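Long-range contacts in Xaa-Pro Dipeptidase (Alteromonas macleodii, PDB 2QS8), which probably hydrolyses dipeptides or trims peptide carboxyl ends as a metal-dependent, TIM-barrel enzyme of the amidohydrolase superfamily: residues N35-I40 against I375-A381; K8-G14 against R27-D33; Y274-I278 against I309-F313. All blocks are in the same frame, centred on the assembly; numbering follows the deposited sequence.

Interaction 1: N35-I40 against I375-A381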
# COMPACT_ATOMS: atom_id res chain seq x y z
N ASN A 35 -39.89 30.28 0.19
CA ASN A 35 -39.70 28.85 0.40
C ASN A 35 -39.81 28.53 1.90
O ASN A 35 -39.45 27.43 2.33
CB ASN A 35 -38.34 28.42 -0.14
CG ASN A 35 -37.18 29.05 0.62
OD1 ASN A 35 -37.35 30.03 1.36
ND2 ASN A 35 -35.99 28.51 0.43
N ILE A 36 -40.32 29.49 2.66
CA ILE A 36 -40.46 29.34 4.11
C ILE A 36 -41.90 29.33 4.63
O ILE A 36 -42.78 29.98 4.07
CB ILE A 36 -39.71 30.48 4.84
CG1 ILE A 36 -38.24 30.49 4.43
CG2 ILE A 36 -39.83 30.33 6.35
CD1 ILE A 36 -37.50 29.20 4.78
N ILE A 37 -42.12 28.59 5.71
CA ILE A 37 -43.42 28.55 6.36
C ILE A 37 -43.32 29.73 7.34
O ILE A 37 -42.63 29.65 8.34
CB ILE A 37 -43.61 27.24 7.14
CG1 ILE A 37 -43.65 26.06 6.17
CG2 ILE A 37 -44.89 27.29 7.96
CD1 ILE A 37 -43.67 24.71 6.85
N SER A 38 -43.99 30.84 7.01
CA SER A 38 -43.94 32.04 7.84
C SER A 38 -44.90 32.09 9.03
O SER A 38 -44.66 32.82 9.99
CB SER A 38 -44.16 33.28 6.98
OG SER A 38 -45.40 33.21 6.31
N ASP A 39 -45.98 31.33 8.98
CA ASP A 39 -46.91 31.37 10.10
C ASP A 39 -47.88 30.20 10.13
O ASP A 39 -48.12 29.54 9.12
CB ASP A 39 -47.68 32.69 10.08
CG ASP A 39 -48.11 33.14 11.46
OD1 ASP A 39 -48.89 34.11 11.54
OD2 ASP A 39 -47.67 32.53 12.47
N ILE A 40 -48.45 29.95 11.31
CA ILE A 40 -49.40 28.87 11.51
C ILE A 40 -50.45 29.34 12.49
O ILE A 40 -50.18 29.46 13.68
CB ILE A 40 -48.70 27.62 12.09
CG1 ILE A 40 -47.56 27.18 11.17
CG2 ILE A 40 -49.71 26.49 12.27
CD1 ILE A 40 -46.69 26.11 11.75
N ILE A 375 -43.94 20.74 10.07
CA ILE A 375 -44.62 21.94 9.62
C ILE A 375 -44.63 22.88 10.82
O ILE A 375 -45.50 22.82 11.69
CB ILE A 375 -46.02 21.62 9.13
CG1 ILE A 375 -45.90 20.63 7.96
CG2 ILE A 375 -46.73 22.89 8.70
CD1 ILE A 375 -47.21 20.17 7.36
N GLU A 376 -43.61 23.73 10.86
CA GLU A 376 -43.39 24.68 11.94
C GLU A 376 -42.89 25.98 11.34
O GLU A 376 -42.20 25.97 10.31
CB GLU A 376 -42.33 24.12 12.90
CG GLU A 376 -42.75 24.04 14.36
CD GLU A 376 -41.95 23.01 15.15
OE1 GLU A 376 -42.14 22.92 16.38
OE2 GLU A 376 -41.13 22.27 14.55
N SER A 377 -43.24 27.09 11.97
CA SER A 377 -42.82 28.40 11.49
C SER A 377 -41.30 28.50 11.40
O SER A 377 -40.58 28.13 12.34
CB SER A 377 -43.34 29.50 12.44
OG SER A 377 -44.76 29.44 12.56
N GLY A 378 -40.81 29.01 10.27
CA GLY A 378 -39.39 29.14 10.07
C GLY A 378 -38.79 28.07 9.17
O GLY A 378 -37.87 28.35 8.40
N LYS A 379 -39.30 26.85 9.25
CA LYS A 379 -38.78 25.76 8.43
C LYS A 379 -39.13 25.90 6.95
O LYS A 379 -39.99 26.70 6.59
CB LYS A 379 -39.27 24.41 8.94
CG LYS A 379 -38.59 23.98 10.23
CD LYS A 379 -38.79 22.50 10.50
CE LYS A 379 -38.01 22.06 11.74
NZ LYS A 379 -38.16 20.60 11.99
N LEU A 380 -38.45 25.12 6.11
CA LEU A 380 -38.70 25.16 4.67
C LEU A 380 -40.08 24.60 4.35
O LEU A 380 -40.56 23.65 4.99
CB LEU A 380 -37.62 24.37 3.93
CG LEU A 380 -36.19 24.94 3.99
CD1 LEU A 380 -35.19 23.98 3.32
CD2 LEU A 380 -36.15 26.29 3.30
N ALA A 381 -40.72 25.19 3.35
CA ALA A 381 -42.06 24.80 2.93
C ALA A 381 -42.14 23.55 2.06
O ALA A 381 -42.32 23.62 0.84
CB ALA A 381 -42.74 25.97 2.22

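Interaction 2: K8-G14 against R27-D33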
# COMPACT_ATOMS: atom_id res chain seq x y z
N LYS A 8 -47.85 36.11 -0.42
CA LYS A 8 -47.78 34.86 0.32
C LYS A 8 -48.87 33.87 -0.10
O LYS A 8 -49.82 34.23 -0.78
CB LYS A 8 -47.91 35.14 1.82
CG LYS A 8 -47.00 36.25 2.33
CD LYS A 8 -47.09 36.41 3.84
CE LYS A 8 -46.09 37.44 4.33
NZ LYS A 8 -46.08 37.54 5.81
N THR A 9 -48.71 32.62 0.29
CA THR A 9 -49.69 31.61 -0.02
C THR A 9 -50.35 31.14 1.26
O THR A 9 -49.69 30.90 2.27
CB THR A 9 -49.06 30.39 -0.71
OG1 THR A 9 -48.49 30.78 -1.96
CG2 THR A 9 -50.10 29.31 -0.94
N LEU A 10 -51.67 31.02 1.21
CA LEU A 10 -52.41 30.55 2.37
C LEU A 10 -52.97 29.16 2.11
O LEU A 10 -53.55 28.91 1.06
CB LEU A 10 -53.58 31.49 2.70
CG LEU A 10 -54.53 30.93 3.77
CD1 LEU A 10 -53.85 31.00 5.14
CD2 LEU A 10 -55.84 31.71 3.76
N ILE A 11 -52.80 28.27 3.08
CA ILE A 11 -53.31 26.91 2.96
C ILE A 11 -54.26 26.61 4.12
O ILE A 11 -53.92 26.81 5.28
CB ILE A 11 -52.17 25.86 2.98
CG1 ILE A 11 -51.27 26.04 1.77
CG2 ILE A 11 -52.75 24.46 2.99
CD1 ILE A 11 -50.11 25.07 1.74
N HIS A 12 -55.45 26.13 3.77
CA HIS A 12 -56.45 25.75 4.76
C HIS A 12 -56.36 24.24 4.86
O HIS A 12 -56.75 23.52 3.94
CB HIS A 12 -57.85 26.16 4.31
CG HIS A 12 -58.20 27.59 4.60
ND1 HIS A 12 -59.33 28.19 4.09
CD2 HIS A 12 -57.59 28.52 5.36
CE1 HIS A 12 -59.40 29.43 4.53
NE2 HIS A 12 -58.35 29.66 5.30
N ALA A 13 -55.83 23.76 5.98
CA ALA A 13 -55.69 22.33 6.17
C ALA A 13 -56.78 21.73 7.05
O ALA A 13 -56.89 22.07 8.24
CB ALA A 13 -54.31 22.02 6.75
N GLY A 14 -57.59 20.85 6.46
CA GLY A 14 -58.66 20.20 7.19
C GLY A 14 -58.07 19.58 8.44
O GLY A 14 -58.51 19.85 9.55
N ARG A 27 -58.39 21.74 11.50
CA ARG A 27 -58.53 23.08 10.94
C ARG A 27 -57.39 24.02 11.28
O ARG A 27 -57.43 24.71 12.29
CB ARG A 27 -59.86 23.70 11.40
CG ARG A 27 -61.09 22.95 10.88
CD ARG A 27 -62.40 23.55 11.40
NE ARG A 27 -62.94 22.79 12.51
CZ ARG A 27 -62.46 22.82 13.75
NH1 ARG A 27 -61.42 23.58 14.03
NH2 ARG A 27 -63.00 22.07 14.70
N ILE A 28 -56.37 24.04 10.43
CA ILE A 28 -55.22 24.90 10.64
C ILE A 28 -54.87 25.71 9.39
O ILE A 28 -55.10 25.26 8.27
CB ILE A 28 -53.97 24.08 11.10
CG1 ILE A 28 -54.02 23.83 12.61
CG2 ILE A 28 -52.69 24.83 10.80
CD1 ILE A 28 -54.90 22.71 13.04
N SER A 29 -54.34 26.90 9.60
CA SER A 29 -53.94 27.78 8.51
C SER A 29 -52.42 27.85 8.47
O SER A 29 -51.78 28.21 9.46
CB SER A 29 -54.51 29.18 8.69
OG SER A 29 -55.88 29.23 8.32
N ILE A 30 -51.85 27.51 7.32
CA ILE A 30 -50.41 27.54 7.14
C ILE A 30 -50.11 28.65 6.13
O ILE A 30 -50.73 28.71 5.07
CB ILE A 30 -49.89 26.20 6.59
CG1 ILE A 30 -50.37 25.06 7.50
CG2 ILE A 30 -48.37 26.22 6.50
CD1 ILE A 30 -50.12 23.68 6.94
N VAL A 31 -49.17 29.53 6.47
CA VAL A 31 -48.83 30.62 5.57
C VAL A 31 -47.44 30.43 5.01
O VAL A 31 -46.48 30.27 5.75
CB VAL A 31 -48.92 31.99 6.29
CG1 VAL A 31 -48.84 33.11 5.28
CG2 VAL A 31 -50.20 32.09 7.06
N ILE A 32 -47.34 30.46 3.68
CA ILE A 32 -46.06 30.28 3.00
C ILE A 32 -45.57 31.59 2.39
O ILE A 32 -46.30 32.26 1.66
CB ILE A 32 -46.18 29.21 1.90
CG1 ILE A 32 -46.49 27.86 2.54
CG2 ILE A 32 -44.89 29.14 1.10
CD1 ILE A 32 -46.89 26.79 1.55
N ASP A 33 -44.33 31.93 2.69
CA ASP A 33 -43.69 33.14 2.18
C ASP A 33 -42.37 32.71 1.54
O ASP A 33 -41.41 32.36 2.24
CB ASP A 33 -43.46 34.12 3.33
CG ASP A 33 -42.84 35.43 2.87
OD1 ASP A 33 -43.17 35.89 1.76
OD2 ASP A 33 -42.04 36.00 3.63

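Interaction 3: Y274-I278 against I309-F313. With MET (methionine), chain D.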
# COMPACT_ATOMS: atom_id res chain seq x y z
N TYR A 274 -31.74 3.02 12.78
CA TYR A 274 -32.06 1.76 12.11
C TYR A 274 -33.02 2.03 10.94
O TYR A 274 -34.11 2.53 11.15
CB TYR A 274 -32.70 0.77 13.09
CG TYR A 274 -33.13 -0.55 12.45
CD1 TYR A 274 -34.24 -1.25 12.92
CD2 TYR A 274 -32.42 -1.10 11.39
CE1 TYR A 274 -34.63 -2.46 12.36
CE2 TYR A 274 -32.80 -2.31 10.82
CZ TYR A 274 -33.90 -2.99 11.31
OH TYR A 274 -34.27 -4.19 10.74
N VAL A 275 -32.59 1.68 9.73
CA VAL A 275 -33.40 1.85 8.52
C VAL A 275 -33.71 0.42 8.07
O VAL A 275 -32.93 -0.22 7.37
CB VAL A 275 -32.60 2.57 7.43
CG1 VAL A 275 -33.49 2.89 6.25
CG2 VAL A 275 -31.99 3.82 7.98
N PRO A 276 -34.89 -0.09 8.46
CA PRO A 276 -35.33 -1.45 8.14
C PRO A 276 -35.49 -1.93 6.70
O PRO A 276 -35.06 -3.04 6.39
CB PRO A 276 -36.63 -1.57 8.93
CG PRO A 276 -37.17 -0.18 8.87
CD PRO A 276 -35.95 0.66 9.14
N THR A 277 -36.08 -1.14 5.83
CA THR A 277 -36.33 -1.56 4.45
C THR A 277 -37.09 -2.89 4.47
O THR A 277 -36.69 -3.87 3.82
CB THR A 277 -35.03 -1.75 3.61
OG1 THR A 277 -34.30 -2.91 4.06
CG2 THR A 277 -34.16 -0.50 3.71
N ILE A 278 -38.18 -2.91 5.23
CA ILE A 278 -39.00 -4.12 5.32
C ILE A 278 -39.52 -4.51 3.93
O ILE A 278 -39.51 -5.68 3.57
CB ILE A 278 -40.21 -3.92 6.26
CG1 ILE A 278 -39.74 -3.50 7.65
CG2 ILE A 278 -41.01 -5.22 6.36
CD1 ILE A 278 -40.85 -3.09 8.58
N ILE A 309 -36.45 -9.68 8.31
CA ILE A 309 -36.49 -8.24 8.55
C ILE A 309 -37.72 -7.77 9.33
O ILE A 309 -37.59 -7.02 10.30
CB ILE A 309 -36.36 -7.45 7.23
CG1 ILE A 309 -34.98 -7.70 6.63
CG2 ILE A 309 -36.54 -5.96 7.49
CD1 ILE A 309 -34.70 -6.95 5.34
N SER A 310 -38.90 -8.22 8.92
CA SER A 310 -40.14 -7.83 9.61
C SER A 310 -40.09 -8.21 11.09
O SER A 310 -40.56 -7.47 11.95
CB SER A 310 -41.34 -8.51 8.95
OG SER A 310 -41.23 -9.92 9.04
N ASP A 311 -39.51 -9.37 11.37
CA ASP A 311 -39.40 -9.84 12.74
C ASP A 311 -38.37 -9.03 13.51
O ASP A 311 -38.59 -8.66 14.66
CB ASP A 311 -39.03 -11.32 12.76
CG ASP A 311 -39.18 -11.93 14.13
OD1 ASP A 311 -40.32 -11.93 14.64
OD2 ASP A 311 -38.17 -12.40 14.70
N THR A 312 -37.23 -8.75 12.88
CA THR A 312 -36.19 -7.96 13.52
C THR A 312 -36.70 -6.54 13.80
O THR A 312 -36.39 -5.95 14.83
CB THR A 312 -34.94 -7.89 12.63
OG1 THR A 312 -34.29 -9.17 12.63
CG2 THR A 312 -33.96 -6.84 13.12
N PHE A 313 -37.50 -6.01 12.88
CA PHE A 313 -38.05 -4.66 13.04
C PHE A 313 -38.83 -4.51 14.34
O PHE A 313 -38.62 -3.55 15.08
CB PHE A 313 -38.97 -4.33 11.86
CG PHE A 313 -39.71 -3.03 12.03
CD1 PHE A 313 -39.08 -1.82 11.77
CD2 PHE A 313 -41.04 -3.01 12.47
CE1 PHE A 313 -39.74 -0.61 11.94
CE2 PHE A 313 -41.71 -1.81 12.65
CZ PHE A 313 -41.06 -0.60 12.38
N MET D . -30.33 -4.76 -1.26
CA MET D . -30.30 -5.68 -0.09
C MET D . -29.37 -6.87 -0.33
O MET D . -28.90 -7.45 0.67
CB MET D . -31.70 -6.20 0.20
CG MET D . -31.77 -7.08 1.41
SD MET D . -33.44 -7.47 1.82
CE MET D . -33.98 -5.88 2.38
OXT MET D . -29.12 -7.19 -1.51

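Interaction 1: N35-I40 against I375-A381
Ile37 lies over the inner side of the bend made by 375-381: CB rests 3.7 Å from Glu376 O, CG1 passes beside Ala381, and CD1 meets CG2 of Ile375 at 4.0 Å. Its CG1, anti to the carbonyl carbon (chi1 -65°), takes the ethyl arm this far. Ile40 points to the same side and sets CD1 against Ile375 O at 3.5 Å; the classic beta bulge at Ser38 and Asp39, both opposite Val31, lets residues three apart do this. Replacing Ile37 by an alanine would probably open a gap between Ile375 and Ala381 and leave the Ile375 methyl more loosely packed. Ile37 belongs to strand 36-42, in the beta-sheet region beside the TIM barrel, joined by a single bridge at Ile36 and Leu380 to a segment folded as a type II turn from Glu376 to Lys379. At Gly378 (phi 103°) a CB would run into the carbonyl O of Ser377. Hydrogen bonds run from Gly378 N to Ile37 O (2.7 Å), Ile37 N to Lys379 O (3.0 Å) and Ala381 N to Asn35 O (2.8 Å). Ile36 and Leu380 cross obliquely, CD1 to CD2 3.5 Å. Glu376 forms a salt bridge with Lys20, and NZ of buried Lys379 hydrogen-bonds Ser374 OG.

Interaction 2: K8-G14 against R27-D33
Lys8 opens the pairing at the exposed end of the two strands, laying its extended chain across Val31 and Asp33, with CD 4.0 Å from Val31 CG1. The aliphatic part does the touching; NZ and Asp33 OD2 carry opposite charges but remain 4.8 Å apart, too far for a salt bridge. Thr9 forms a hydrogen-bonded antiparallel pair with Ile32: both N-H groups bond the opposite carbonyl at 2.8 Å, and the two beta-branched side chains stand side by side, a shape that fits an extended backbone. Leu10, facing Val31 in a non-hydrogen-bonded pair, has CG anti to its backbone N (chi1 171°), and from there CD1 reaches CB of Ser29 at 4.0 Å. Ile11 returns to the face of Thr9 and passes obliquely across Ile32, its CD1 3.7 Å from Ile32 CD1; its backbone exchanges two hydrogen bonds with Ile30. His12 returns to the face of Leu10 and brings a polar group there. Ser29 OG comes to the edge of the imidazole, near its plane, 3.5 Å from CD2. Both ring nitrogens find partners outside the hairpin, ND1 at Tyr53 and NE2 at the carbonyl of Ile45, which fixes the rotation of this buried ring, while Ser29 OG is bonded to the backbone of Gly43 and Ile45. Ala13 pairs with Ile28, its CB 3.7 Å from Ile28 O, and Gly14 O accepts the N-H of Arg27 at 2.7 Å. Strand 9-16 therefore has strands on both edges: strand 28-33 flanks it here in antiparallel fashion, strand 52-56 bonds the other edge of Leu10, His12 and Gly14 in parallel, and strand 36-42 lies beyond 28-33.

Interaction 3: Y274-I278 against I309-F313
From Pro276 to Ile278 the chain leaves strand 273-275, bends at Thr277 through a left-handed backbone conformation, and enters helix 278-287; helix 299-319 runs past this corner, Ile278 CA 5.8 Å from Ser310 CA. No hydrogen bond joins the segments; the contact rests on packing, mostly of side chains. Ile278 sends CD1 over one face of the Phe313 ring, 3.9 Å from its centroid and 20° off the normal, a CH-pi contact. Phe313 also receives Pro276, whose CB lies 3.8 Å from CD1 of the ring; apolar Pro276 suits this buried place. Ile309 divides its branches: CG2 packs on Pro276 O at 3.5 Å, while CD1, carried away by an extended chain (chi2 -178°), approaches CE of the bound methionine so closely that the exact distance is doubtful. Thr277 OG1, bonded to His255, approaches the same methyl. Tyr274 presents its ring edge to CA of Phe313, and its hydroxyl, bonded to His255 O, meets Thr312 CG2 at 3.6 Å. Consistent with a beta-alpha unit of the TIM barrel, the Tyr274 backbone bonds Lys322 and Ala324, Val275 bonds Ile253 and His255, and helix 339-346 packs on Ile278 and Phe313.

In the fold
Interactions 1 and 2 belong to one sheet beside the barrel and touch directly: strands 28-33 and 36-42 are neighbours, and Val31 probably bonds Ser38 and Asp39 through their backbones. Interaction 2 is a mostly buried, regular ladder between strands close in sequence, whereas interaction 1 is partly exposed and ties the edge of that sheet to an irregular turn 335 residues on. Both combine backbone hydrogen bonds with isoleucine packing. Interaction 3, its centre about 32 Å from that of interaction 1, is buried in the catalytic barrel; it has no hydrogen bond across its segments and relies on apolar and ring packing, and two of its residues line the methionine pocket.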